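Local structure of cell wall surface anchor family protein (Streptococcus pneumoniae, 4OQ1) at residues Q33-Q38 with V140-D145. The protein is an ancillary pilin that probably attaches the pneumococcal pilus to the bacterial cell wall. The protein carries 3 engineered substitutions. Numbering follows the deposited sequence.
Sequences QLENYQ and VAKKTD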
ATOM      1  N   GLN A  33      -5.241 -28.260  -9.300  1.00 19.69           N
ATOM      2  CA  GLN A  33      -4.187 -27.277  -9.306  1.00 22.41           C
ATOM      3  C   GLN A  33      -4.878 -25.929  -9.567  1.00 21.72           C
ATOM      4  O   GLN A  33      -5.810 -25.835 -10.365  1.00 23.04           O
ATOM      5  CB  GLN A  33      -3.159 -27.688 -10.365  1.00 23.34           C
ATOM      6  CG  GLN A  33      -2.355 -28.917  -9.990  1.00 22.94           C
ATOM      7  CD  GLN A  33      -1.662 -29.620 -11.154  1.00 29.84           C
ATOM      8  OE1 GLN A  33      -1.734 -29.193 -12.310  1.00 37.74           O
ATOM      9  NE2 GLN A  33      -0.932 -30.681 -10.842  1.00 26.64           N
ATOM     10  N   LEU A  34      -4.454 -24.881  -8.867  1.00 20.51           N
ATOM     11  CA  LEU A  34      -5.118 -23.589  -8.935  1.00 19.67           C
ATOM     12  C   LEU A  34      -4.185 -22.475  -9.437  1.00 23.84           C
ATOM     13  O   LEU A  34      -2.936 -22.572  -9.284  1.00 24.48           O
ATOM     14  CB  LEU A  34      -5.600 -23.180  -7.570  1.00 20.34           C
ATOM     15  CG  LEU A  34      -6.437 -24.176  -6.791  1.00 20.12           C
ATOM     16  CD1 LEU A  34      -6.840 -23.511  -5.512  1.00 19.87           C
ATOM     17  CD2 LEU A  34      -7.671 -24.680  -7.558  1.00 22.67           C
ATOM     18  N   GLU A  35      -4.798 -21.406  -9.898  1.00 21.60           N
ATOM     19  CA  GLU A  35      -4.088 -20.165 -10.200  1.00 24.13           C
ATOM     20  C   GLU A  35      -3.595 -19.556  -8.854  1.00 25.06           C
ATOM     21  O   GLU A  35      -4.340 -19.461  -7.862  1.00 23.77           O
ATOM     22  CB  GLU A  35      -5.006 -19.196 -10.909  1.00 24.96           C
ATOM     23  CG  GLU A  35      -5.659 -19.682 -12.247  1.00 24.03           C
ATOM     24  CD  GLU A  35      -6.765 -18.760 -12.756  1.00 19.68           C
ATOM     25  OE1 GLU A  35      -6.884 -17.580 -12.392  1.00 21.83           O
ATOM     26  OE2 GLU A  35      -7.569 -19.154 -13.630  1.00 23.83           O
ATOM     27  N   ASN A  36      -2.323 -19.142  -8.828  1.00 29.08           N
ATOM     28  CA  ASN A  36      -1.793 -18.335  -7.732  1.00 26.43           C
ATOM     29  C   ASN A  36      -1.917 -19.187  -6.488  1.00 26.15           C
ATOM     30  O   ASN A  36      -2.215 -18.667  -5.414  1.00 23.46           O
ATOM     31  CB  ASN A  36      -2.585 -17.015  -7.594  1.00 30.69           C
ATOM     32  CG  ASN A  36      -1.799 -15.892  -6.842  1.00 29.27           C
ATOM     33  OD1 ASN A  36      -0.612 -15.918  -6.815  1.00 28.85           O
ATOM     34  ND2 ASN A  36      -2.506 -14.954  -6.223  1.00 25.29           N
ATOM     35  N   TYR A  37      -1.664 -20.501  -6.651  1.00 23.70           N
ATOM     36  CA  TYR A  37      -1.918 -21.486  -5.639  1.00 23.69           C
ATOM     37  C   TYR A  37      -1.270 -21.121  -4.294  1.00 25.73           C
ATOM     38  O   TYR A  37      -1.949 -21.106  -3.321  1.00 25.54           O
ATOM     39  CB  TYR A  37      -1.454 -22.904  -6.032  1.00 23.34           C
ATOM     40  CG  TYR A  37      -1.737 -23.951  -4.964  1.00 27.31           C
ATOM     41  CD1 TYR A  37      -3.041 -24.525  -4.819  1.00 24.42           C
ATOM     42  CD2 TYR A  37      -0.758 -24.340  -4.050  1.00 25.82           C
ATOM     43  CE1 TYR A  37      -3.302 -25.465  -3.850  1.00 26.23           C
ATOM     44  CE2 TYR A  37      -1.038 -25.261  -3.053  1.00 26.21           C
ATOM     45  CZ  TYR A  37      -2.277 -25.838  -2.951  1.00 24.65           C
ATOM     46  OH  TYR A  37      -2.554 -26.778  -1.951  1.00 23.34           O
ATOM     47  N   GLN A  38       0.057 -20.865  -4.258  1.00 29.62           N
ATOM     48  CA  GLN A  38       0.771 -20.583  -2.966  1.00 31.52           C
ATOM     49  C   GLN A  38       0.153 -19.466  -2.207  1.00 31.70           C
ATOM     50  O   GLN A  38      -0.089 -19.599  -1.026  1.00 28.56           O
ATOM     51  CB  GLN A  38       2.250 -20.218  -3.129  1.00 41.96           C
ATOM     52  CG  GLN A  38       3.054 -21.060  -4.113  1.00 51.12           C
ATOM     53  CD  GLN A  38       2.910 -22.542  -3.896  1.00 58.67           C
ATOM     54  OE1 GLN A  38       2.695 -23.318  -4.842  1.00 66.87           O
ATOM     55  NE2 GLN A  38       3.067 -22.956  -2.654  1.00 68.43           N
ATOM     56  N   VAL A 140      -6.703 -28.878 -13.753  1.00 17.36           N
ATOM     57  CA  VAL A 140      -6.165 -27.542 -13.560  1.00 17.89           C
ATOM     58  C   VAL A 140      -7.383 -26.588 -13.628  1.00 18.98           C
ATOM     59  O   VAL A 140      -7.893 -26.318 -14.715  1.00 23.98           O
ATOM     60  CB  VAL A 140      -5.105 -27.171 -14.629  1.00 22.22           C
ATOM     61  CG1 VAL A 140      -4.441 -25.853 -14.286  1.00 22.00           C
ATOM     62  CG2 VAL A 140      -4.032 -28.232 -14.836  1.00 23.67           C
ATOM     63  N   ALA A 141      -7.856 -26.093 -12.488  1.00 17.44           N
ATOM     64  CA  ALA A 141      -9.185 -25.442 -12.457  1.00 19.36           C
ATOM     65  C   ALA A 141      -9.093 -23.946 -12.777  1.00 22.97           C
ATOM     66  O   ALA A 141      -8.277 -23.247 -12.162  1.00 22.50           O
ATOM     67  CB  ALA A 141      -9.745 -25.577 -11.058  1.00 19.93           C
ATOM     68  N   LYS A 142      -9.917 -23.433 -13.717  1.00 21.04           N
ATOM     69  CA  LYS A 142      -9.847 -22.072 -14.117  1.00 20.16           C
ATOM     70  C   LYS A 142     -10.701 -21.354 -13.132  1.00 20.54           C
ATOM     71  O   LYS A 142     -11.764 -21.817 -12.784  1.00 20.30           O
ATOM     72  CB  LYS A 142     -10.408 -21.845 -15.512  1.00 22.10           C
ATOM     73  CG  LYS A 142     -10.548 -20.369 -15.862  1.00 25.28           C
ATOM     74  CD  LYS A 142     -10.534 -20.257 -17.373  1.00 25.04           C
ATOM     75  CE  LYS A 142     -10.173 -18.823 -17.797  1.00 27.14           C
ATOM     76  NZ  LYS A 142     -11.291 -17.992 -17.411  1.00 27.19           N
ATOM     77  N   LYS A 143     -10.182 -20.248 -12.635  1.00 20.33           N
ATOM     78  CA  LYS A 143     -10.966 -19.421 -11.690  1.00 21.17           C
ATOM     79  C   LYS A 143     -12.032 -18.663 -12.483  1.00 22.97           C
ATOM     80  O   LYS A 143     -11.787 -18.083 -13.512  1.00 21.34           O
ATOM     81  CB  LYS A 143     -10.038 -18.463 -10.891  1.00 20.49           C
ATOM     82  CG  LYS A 143     -10.734 -17.761  -9.721  1.00 25.18           C
ATOM     83  CD  LYS A 143      -9.824 -16.684  -9.101  1.00 24.65           C
ATOM     84  CE  LYS A 143     -10.549 -16.076  -7.905  1.00 31.12           C
ATOM     85  NZ  LYS A 143      -9.606 -15.283  -7.083  1.00 32.05           N
ATOM     86  N   THR A 144     -13.211 -18.624 -11.917  1.00 23.77           N
ATOM     87  CA  THR A 144     -14.320 -17.882 -12.449  1.00 31.34           C
ATOM     88  C   THR A 144     -14.707 -16.637 -11.566  1.00 36.19           C
ATOM     89  O   THR A 144     -14.185 -16.429 -10.522  1.00 37.39           O
ATOM     90  CB  THR A 144     -15.524 -18.832 -12.661  1.00 32.53           C
ATOM     91  OG1 THR A 144     -16.582 -18.110 -13.230  1.00 42.04           O
ATOM     92  CG2 THR A 144     -15.964 -19.345 -11.421  1.00 28.12           C
ATOM     93  N   ASP A 145     -15.615 -15.827 -12.060  1.00 30.00           N
ATOM     94  CA  ASP A 145     -16.146 -14.678 -11.329  1.00 30.00           C
ATOM     95  C   ASP A 145     -15.088 -13.653 -11.041  1.00 30.00           C
ATOM     96  O   ASP A 145     -14.937 -13.252  -9.925  1.00 30.00           O
ATOM     97  CB  ASP A 145     -16.707 -15.149 -10.002  1.00 20.00           C
ATOM     98  CG  ASP A 145     -18.127 -15.728 -10.113  1.00 20.00           C
ATOM     99  OD1 ASP A 145     -18.678 -15.857 -11.230  1.00 20.00           O
ATOM    100  OD2 ASP A 145     -18.707 -16.028  -9.061  1.00 20.00           O
TER
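Q33 and V140 form the final parallel bridge between strands 28-33 and 137-140, the first and last strands, in chain order, of the N-terminal domain's mixed beta sheet. Within this chain, 137-140 is an edge strand of that sheet. The backbone of Q33 is held on both sides of the bridge: it is hydrogen-bonded to the backbone of I139, and its O accepts from A141 N at 3.0 Å. The two segments then spread apart, from 4.7 Å between the CA atoms of Q33 and V140 to 7.1 Å between those of E35 and K143.

The packed part is small and lies around A141, the buried residue of the contact. L34 reaches A141 CB with CD2 at 4.2 Å, and both side chains also touch I113. Beside them, Y121 of strand 120-129 ties the diverging segments together: its OH is hydrogen-bonded to A141 O and to E35 N. L34 also opens the type II turn that runs to Y37 and leads into helix 37-42.

The other side is looser and more polar. Q33 and V140 share one face of the sheet, where Q33 OE1 lies 3.5 Å from V140 CG2. The amide NE2 of Q33 turns to Q97 instead. E35 is exposed. Its CG stands beside its own backbone N (chi1 -58°), and the extended chain beyond carries the carboxylate across the gap to the 140-145 backbone. The amines of K142 and K143 stay apart from it, with K142 NZ 5.4 Å from E35 OE2, so no salt bridge closes this side. The acid grips the backbone instead: K143 N donates to E35 OE2 in a nearly straight bond (170°, 3.0 Å), meeting the oxygen from above the carboxylate plane, while E35 OE1 rests against K143 CB.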